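Local atomic coordinates of metallo-beta-lactamase (Pseudomonas stutzeri, PDB entry 4ZEJ), a protein that probably hydrolyses beta-lactam antibiotics with water at a two-zinc active site, turning them into substituted beta-amino acids and giving its host resistance. Residues V159-L162 / D163-G166; I175-W178 / S179-A182; G84-W87 / L88-S92. One frame throughout, in Å; residues are numbered along the deposited sequence.

Interaction 1. Residues V159-L162 / D163-G166; sequences VRSL and DSEG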
loop_
_atom_site.group_PDB
_atom_site.type_symbol
_atom_site.label_atom_id
_atom_site.label_comp_id
_atom_site.label_asym_id
_atom_site.label_seq_id
_atom_site.Cartn_x
_atom_site.Cartn_y
_atom_site.Cartn_z
ATOM N N VAL A 159 2.529 -7.727 3.694
ATOM C CA VAL A 159 2.106 -9.016 3.180
ATOM C C VAL A 159 2.904 -9.405 1.949
ATOM O O VAL A 159 2.999 -8.622 0.992
ATOM C CB VAL A 159 0.591 -8.995 2.849
ATOM C CG1 VAL A 159 0.134 -10.330 2.274
ATOM C CG2 VAL A 159 -0.208 -8.665 4.104
ATOM N N ARG A 160 3.448 -10.622 1.967
ATOM C CA ARG A 160 4.201 -11.186 0.855
ATOM C C ARG A 160 3.315 -12.056 -0.032
ATOM O O ARG A 160 2.342 -12.675 0.440
ATOM C CB ARG A 160 5.380 -12.020 1.374
ATOM C CG ARG A 160 6.292 -11.273 2.334
ATOM C CD ARG A 160 7.094 -10.195 1.640
ATOM N NE ARG A 160 8.050 -10.812 0.711
ATOM C CZ ARG A 160 8.739 -10.166 -0.217
ATOM N NH1 ARG A 160 8.610 -8.833 -0.396
ATOM N NH2 ARG A 160 9.568 -10.861 -0.968
ATOM N N SER A 161 3.674 -12.116 -1.314
ATOM C CA SER A 161 3.002 -13.003 -2.266
ATOM C C SER A 161 3.303 -14.477 -1.948
ATOM O O SER A 161 4.295 -14.774 -1.293
ATOM C CB SER A 161 3.452 -12.711 -3.698
ATOM O OG SER A 161 4.853 -12.890 -3.824
ATOM N N LEU A 162 2.466 -15.382 -2.448
ATOM C CA LEU A 162 2.627 -16.829 -2.175
ATOM C C LEU A 162 3.894 -17.413 -2.787
ATOM O O LEU A 162 4.482 -18.355 -2.237
ATOM C CB LEU A 162 1.412 -17.646 -2.635
ATOM C CG LEU A 162 0.093 -17.478 -1.898
ATOM C CD1 LEU A 162 -0.939 -18.410 -2.516
ATOM C CD2 LEU A 162 0.205 -17.728 -0.407
ATOM N N ASP A 163 4.353 -16.839 -3.892
ATOM C CA ASP A 163 5.591 -17.329 -4.506
ATOM C C ASP A 163 6.855 -16.730 -3.853
ATOM O O ASP A 163 7.964 -17.027 -4.292
ATOM C CB ASP A 163 5.578 -17.101 -6.020
ATOM C CG ASP A 163 5.873 -15.666 -6.415
ATOM O OD1 ASP A 163 5.589 -14.728 -5.645
ATOM O OD2 ASP A 163 6.402 -15.481 -7.522
ATOM N N SER A 164 6.706 -15.883 -2.834
ATOM C CA SER A 164 7.877 -15.298 -2.166
ATOM C C SER A 164 8.617 -16.362 -1.371
ATOM O O SER A 164 7.993 -17.124 -0.598
ATOM C CB SER A 164 7.503 -14.147 -1.236
ATOM O OG SER A 164 6.959 -13.078 -1.967
ATOM N N GLU A 165 9.937 -16.393 -1.549
ATOM C CA GLU A 165 10.823 -17.306 -0.821
ATOM C C GLU A 165 11.279 -16.710 0.512
ATOM O O GLU A 165 11.829 -17.418 1.349
ATOM C CB GLU A 165 12.054 -17.628 -1.684
ATOM C CG GLU A 165 11.716 -18.436 -2.935
ATOM C CD GLU A 165 12.792 -18.404 -4.008
ATOM O OE1 GLU A 165 13.936 -17.970 -3.724
ATOM O OE2 GLU A 165 12.496 -18.817 -5.158
ATOM N N GLY A 166 11.085 -15.404 0.686
ATOM C CA GLY A 166 11.573 -14.685 1.852
ATOM C C GLY A 166 10.758 -13.429 2.058
ATOM O O GLY A 166 9.752 -13.213 1.371
HETATM O O HOH W 1 11.006 -13.287 -1.671
#
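With chi1 at 59°, Ser161 sets OG between its own backbone N and carbonyl carbon, and Asp163, with chi1 at 78°, brings its carboxylate round to meet it across a type I beta turn from Ser161 to Ser164. The turn lies in the loop between strand 152-156 and helix 175-188 of the metallo-beta-lactamase fold. Ser161 OG donates to Asp163 OD1 at 2.7 Å, approaching nearly along the carboxylate C-O bond. Ser164 N closes the turn on Ser161 O at 3.1 Å. Ser164 OG sits 2.8 Å from Ser161 OG and makes a weak approach to Ser161 O; which of the two takes its single proton is not settled. Three polar side chains thus gather over one turn.

Arg160 joins the start of the loop to Gly166. Its chain is bent at both chi2 and chi3, which curls the guanidinium back to the backbone of Gly166. Arg160 NE donates to Gly166 O at 3.0 Å, on a lone pair in the carbonyl plane, though the oxygen is tilted from the guanidinium plane, while NH2 adds a weak bond to the same oxygen. Leu162 packs on Leu207 and His210 of helix 206-218, and Thr211 OG1 pairs with Arg160 N. The nearest side-chain atoms of Arg160 and the zinc ligand His199 are about 5 Å apart, which places the turn beside the active site. A water in the guanidinium plane accepts from Arg160 NH2 at 2.9 Å and from Gly166 N at 3.2 Å.

Interaction 2. Residues I175-W178 / S179-A182; sequences IDQW and SRSA
On the first turns of helix 175-188, the crossover helix of a beta-alpha-beta unit with strands 152-156 and 194-197, Gln177 reaches forward to Arg180 and Ser181 with the two ends of its amide. CG stands anti to the backbone N and the chain bends at chi2 (49°), which lays the amide along the helix surface toward the next turn. Arg180 grips Gln177 OE1 side-on: NE and NH2 each donate to that oxygen at 3.2 Å, both from the same face of the amide, about 50° out of its plane. The amide and guanidinium planes stand 70° apart. One face of the guanidinium also lies over Asp176 O, offset toward the rim. With both amide ends held, rotation of the Gln177 head is restricted. Ser181 OG, which also bonds to Gly136 O, ties this surface group to the loop that carries the zinc ligand His138. Trp178 turns to the interior, bonding through NE1 to Phe158 O, stacking on the Phe158 ring and packing against helix 206-218. In the backbone, Ser181 N donates to Gln177 O at 2.8 Å. Gln177 NE2 meets Ser181 OG at 2.9 Å, almost in the amide plane.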
loop_
_atom_site.group_PDB
_atom_site.type_symbol
_atom_site.label_atom_id
_atom_site.label_comp_id
_atom_site.label_asym_id
_atom_site.label_seq_id
_atom_site.Cartn_x
_atom_site.Cartn_y
_atom_site.Cartn_z
ATOM N N ILE A 175 11.352 -8.743 12.652
ATOM C CA ILE A 175 11.066 -10.113 12.224
ATOM C C ILE A 175 10.351 -10.931 13.302
ATOM O O ILE A 175 9.393 -11.632 12.987
ATOM C CB ILE A 175 12.344 -10.827 11.707
ATOM C CG1 ILE A 175 12.808 -10.185 10.388
ATOM C CG2 ILE A 175 12.090 -12.307 11.469
ATOM C CD1 ILE A 175 14.253 -10.470 10.028
ATOM N N ASP A 176 10.775 -10.821 14.564
ATOM C CA ASP A 176 10.072 -11.547 15.650
ATOM C C ASP A 176 8.632 -11.066 15.828
ATOM O O ASP A 176 7.707 -11.887 15.929
ATOM C CB ASP A 176 10.832 -11.451 16.965
ATOM C CG ASP A 176 12.118 -12.251 16.949
ATOM O OD1 ASP A 176 12.119 -13.393 16.442
ATOM O OD2 ASP A 176 13.129 -11.746 17.457
ATOM N N GLN A 177 8.438 -9.749 15.811
ATOM C CA GLN A 177 7.108 -9.162 15.919
ATOM C C GLN A 177 6.208 -9.469 14.707
ATOM O O GLN A 177 4.993 -9.569 14.850
ATOM C CB GLN A 177 7.229 -7.649 16.136
ATOM C CG GLN A 177 5.926 -6.869 16.351
ATOM C CD GLN A 177 4.977 -7.446 17.394
ATOM O OE1 GLN A 177 5.377 -7.757 18.541
ATOM N NE2 GLN A 177 3.696 -7.560 17.024
ATOM N N TRP A 178 6.805 -9.639 13.528
ATOM C CA TRP A 178 6.020 -9.750 12.281
ATOM C C TRP A 178 5.036 -10.915 12.330
ATOM O O TRP A 178 3.896 -10.774 11.902
ATOM C CB TRP A 178 6.950 -9.869 11.070
ATOM C CG TRP A 178 6.386 -9.505 9.741
ATOM C CD1 TRP A 178 5.067 -9.525 9.332
ATOM C CD2 TRP A 178 7.151 -9.145 8.595
ATOM N NE1 TRP A 178 4.977 -9.146 8.013
ATOM C CE2 TRP A 178 6.242 -8.915 7.534
ATOM C CE3 TRP A 178 8.521 -8.947 8.371
ATOM C CZ2 TRP A 178 6.659 -8.518 6.268
ATOM C CZ3 TRP A 178 8.939 -8.549 7.096
ATOM C CH2 TRP A 178 8.013 -8.333 6.068
ATOM N N SER A 179 5.456 -12.058 12.868
ATOM C CA SER A 179 4.545 -13.211 12.938
ATOM C C SER A 179 3.330 -12.882 13.819
ATOM O O SER A 179 2.198 -13.216 13.460
ATOM C CB SER A 179 5.274 -14.478 13.417
ATOM O OG SER A 179 5.849 -14.293 14.690
ATOM N N ARG A 180 3.566 -12.205 14.943
ATOM C CA ARG A 180 2.476 -11.790 15.842
ATOM C C ARG A 180 1.576 -10.747 15.198
ATOM O O ARG A 180 0.360 -10.832 15.304
ATOM C CB ARG A 180 3.011 -11.225 17.158
ATOM C CG ARG A 180 3.516 -12.279 18.116
ATOM C CD ARG A 180 3.832 -11.669 19.471
ATOM N NE ARG A 180 4.990 -10.772 19.390
ATOM C CZ ARG A 180 6.270 -11.161 19.347
ATOM N NH1 ARG A 180 6.606 -12.456 19.364
ATOM N NH2 ARG A 180 7.232 -10.243 19.292
ATOM N N SER A 181 2.189 -9.756 14.545
ATOM C CA SER A 181 1.441 -8.753 13.789
ATOM C C SER A 181 0.582 -9.389 12.708
ATOM O O SER A 181 -0.564 -8.985 12.508
ATOM C CB SER A 181 2.389 -7.726 13.154
ATOM O OG SER A 181 3.188 -7.129 14.160
ATOM N N ALA A 182 1.143 -10.379 12.009
ATOM C CA ALA A 182 0.400 -11.086 10.981
ATOM C C ALA A 182 -0.800 -11.825 11.580
ATOM O O ALA A 182 -1.890 -11.798 11.019
ATOM C CB ALA A 182 1.311 -12.055 10.232
#

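Interaction 3. Residues G84-W87 / L88-S92; sequences GIKW and LNDQS
Trp87 and Leu88, next to each other on the short helix 85-90, bury the most surface here, and Gln91 closes over the indole of Trp87 one turn on. Trp87 CG stands anti to the backbone N (chi1 -166°), which lays the ring beside the helix end. Gln91, bent at chi2, crosses one ring face: its CG lies 3.9 Å from the centroid of the Trp87 six-membered ring in a CH-pi contact, and its NE2 sits 3.4 Å above the plane of the Trp87 ring. Gln91 NE2 also makes a weak bond to Trp87 O at 2.9 Å, an oxygen that also accepts from Gln91 N. Leu88 presses CG on Gly84 O at 3.3 Å, and its CD2 touches Trp87 CE3 at 4.1 Å. Leu88 N donates to Gly84 O, so this carbonyl is covered by leucine carbons as well as bonded. On the outer side, Lys86 NZ and Asp90 OD2 form a long salt bridge of 3.7 Å. A Schellman motif ends the helix: Ser92, with positive phi, gives its N to Asn89 O, and Ile93 N pairs with Leu88 O. Asn89 OD1 bonds to the Thr95 hydroxyl; the short helix thus meets Val59 of helix 52-64 through Trp87 and Leu88, and strand 95-98 through Ile85, Leu88 and Asn89.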
loop_
_atom_site.group_PDB
_atom_site.type_symbol
_atom_site.label_atom_id
_atom_site.label_comp_id
_atom_site.label_asym_id
_atom_site.label_seq_id
_atom_site.Cartn_x
_atom_site.Cartn_y
_atom_site.Cartn_z
ATOM N N GLY A 84 5.108 9.453 -5.289
ATOM C CA GLY A 84 4.235 10.470 -5.885
ATOM C C GLY A 84 3.618 11.497 -4.956
ATOM O O GLY A 84 2.846 12.347 -5.417
ATOM N N ILE A 85 3.934 11.455 -3.660
ATOM C CA ILE A 85 3.343 12.400 -2.707
ATOM C C ILE A 85 3.641 13.862 -3.065
ATOM O O ILE A 85 2.742 14.705 -3.006
ATOM C CB ILE A 85 3.750 12.088 -1.232
ATOM C CG1 ILE A 85 2.995 10.838 -0.751
ATOM C CG2 ILE A 85 3.457 13.272 -0.312
ATOM C CD1 ILE A 85 3.314 10.406 0.669
ATOM N N LYS A 86 4.890 14.169 -3.404
ATOM C CA LYS A 86 5.258 15.542 -3.780
ATOM C C LYS A 86 4.459 16.018 -4.999
ATOM O O LYS A 86 3.894 17.130 -4.987
ATOM C CB LYS A 86 6.762 15.644 -4.034
ATOM C CG LYS A 86 7.216 17.003 -4.516
ATOM C CD LYS A 86 8.723 17.090 -4.521
ATOM C CE LYS A 86 9.185 18.374 -5.175
ATOM N NZ LYS A 86 8.695 19.578 -4.454
ATOM N N TRP A 87 4.397 15.172 -6.031
ATOM C CA TRP A 87 3.617 15.471 -7.241
ATOM C C TRP A 87 2.161 15.752 -6.896
ATOM O O TRP A 87 1.597 16.746 -7.366
ATOM C CB TRP A 87 3.714 14.339 -8.268
ATOM C CG TRP A 87 3.221 14.719 -9.642
ATOM C CD1 TRP A 87 3.979 15.140 -10.701
ATOM C CD2 TRP A 87 1.858 14.720 -10.103
ATOM N NE1 TRP A 87 3.173 15.402 -11.786
ATOM C CE2 TRP A 87 1.871 15.144 -11.449
ATOM C CE3 TRP A 87 0.630 14.396 -9.508
ATOM C CZ2 TRP A 87 0.711 15.259 -12.204
ATOM C CZ3 TRP A 87 -0.523 14.509 -10.262
ATOM C CH2 TRP A 87 -0.476 14.937 -11.594
ATOM N N LEU A 88 1.569 14.899 -6.060
ATOM C CA LEU A 88 0.173 15.079 -5.636
ATOM C C LEU A 88 -0.002 16.383 -4.861
ATOM O O LEU A 88 -0.934 17.155 -5.153
ATOM C CB LEU A 88 -0.311 13.875 -4.807
ATOM C CG LEU A 88 -0.418 12.559 -5.595
ATOM C CD1 LEU A 88 -0.574 11.359 -4.672
ATOM C CD2 LEU A 88 -1.550 12.561 -6.606
ATOM N N ASN A 89 0.893 16.635 -3.898
ATOM C CA ASN A 89 0.877 17.895 -3.135
ATOM C C ASN A 89 0.911 19.115 -4.049
ATOM O O ASN A 89 0.101 20.040 -3.891
ATOM C CB ASN A 89 2.037 17.973 -2.121
ATOM C CG ASN A 89 1.897 16.985 -0.966
ATOM O OD1 ASN A 89 0.821 16.434 -0.721
ATOM N ND2 ASN A 89 3.000 16.746 -0.253
ATOM N N ASP A 90 1.830 19.105 -5.017
ATOM C CA ASP A 90 2.003 20.226 -5.960
ATOM C C ASP A 90 0.795 20.456 -6.875
ATOM O O ASP A 90 0.547 21.583 -7.313
ATOM C CB ASP A 90 3.275 20.037 -6.810
ATOM C CG ASP A 90 4.562 20.171 -5.999
ATOM O OD1 ASP A 90 4.534 20.684 -4.864
ATOM O OD2 ASP A 90 5.620 19.763 -6.505
ATOM N N GLN A 91 0.036 19.396 -7.140
ATOM C CA GLN A 91 -1.189 19.478 -7.943
ATOM C C GLN A 91 -2.460 19.673 -7.080
ATOM O O GLN A 91 -3.577 19.609 -7.602
ATOM C CB GLN A 91 -1.285 18.223 -8.841
ATOM C CG GLN A 91 -0.711 18.383 -10.250
ATOM C CD GLN A 91 0.680 18.989 -10.304
ATOM O OE1 GLN A 91 0.840 20.126 -10.728
ATOM N NE2 GLN A 91 1.691 18.228 -9.895
ATOM N N SER A 92 -2.284 19.950 -5.781
ATOM C CA SER A 92 -3.387 20.209 -4.827
ATOM C C SER A 92 -4.299 19.002 -4.545
ATOM O O SER A 92 -5.468 19.175 -4.184
ATOM C CB SER A 92 -4.218 21.429 -5.260
ATOM O OG SER A 92 -3.367 22.480 -5.670
#

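How the interactions relate
From the N terminus, interaction 3 comes first, then interaction 1, then interaction 2. All three are local and follow in series, so none nests in or crosses another. Residues 84-92 form a short helix and its end, set against helix 52-64 and strand 95-98 of the larger sheet. Residues 159-166 hold a beta turn, and Arg160 and Gly166 close the loop around it, in the connection leaving strand 152-156; residues 175-182 open the helix to which that connection leads. Interactions 1 and 2 do not touch, their nearest atoms being about 5 Å apart, yet both lean on helix 206-218 around Thr211. Interaction 3 lies on the opposite side of the chain's centre from both.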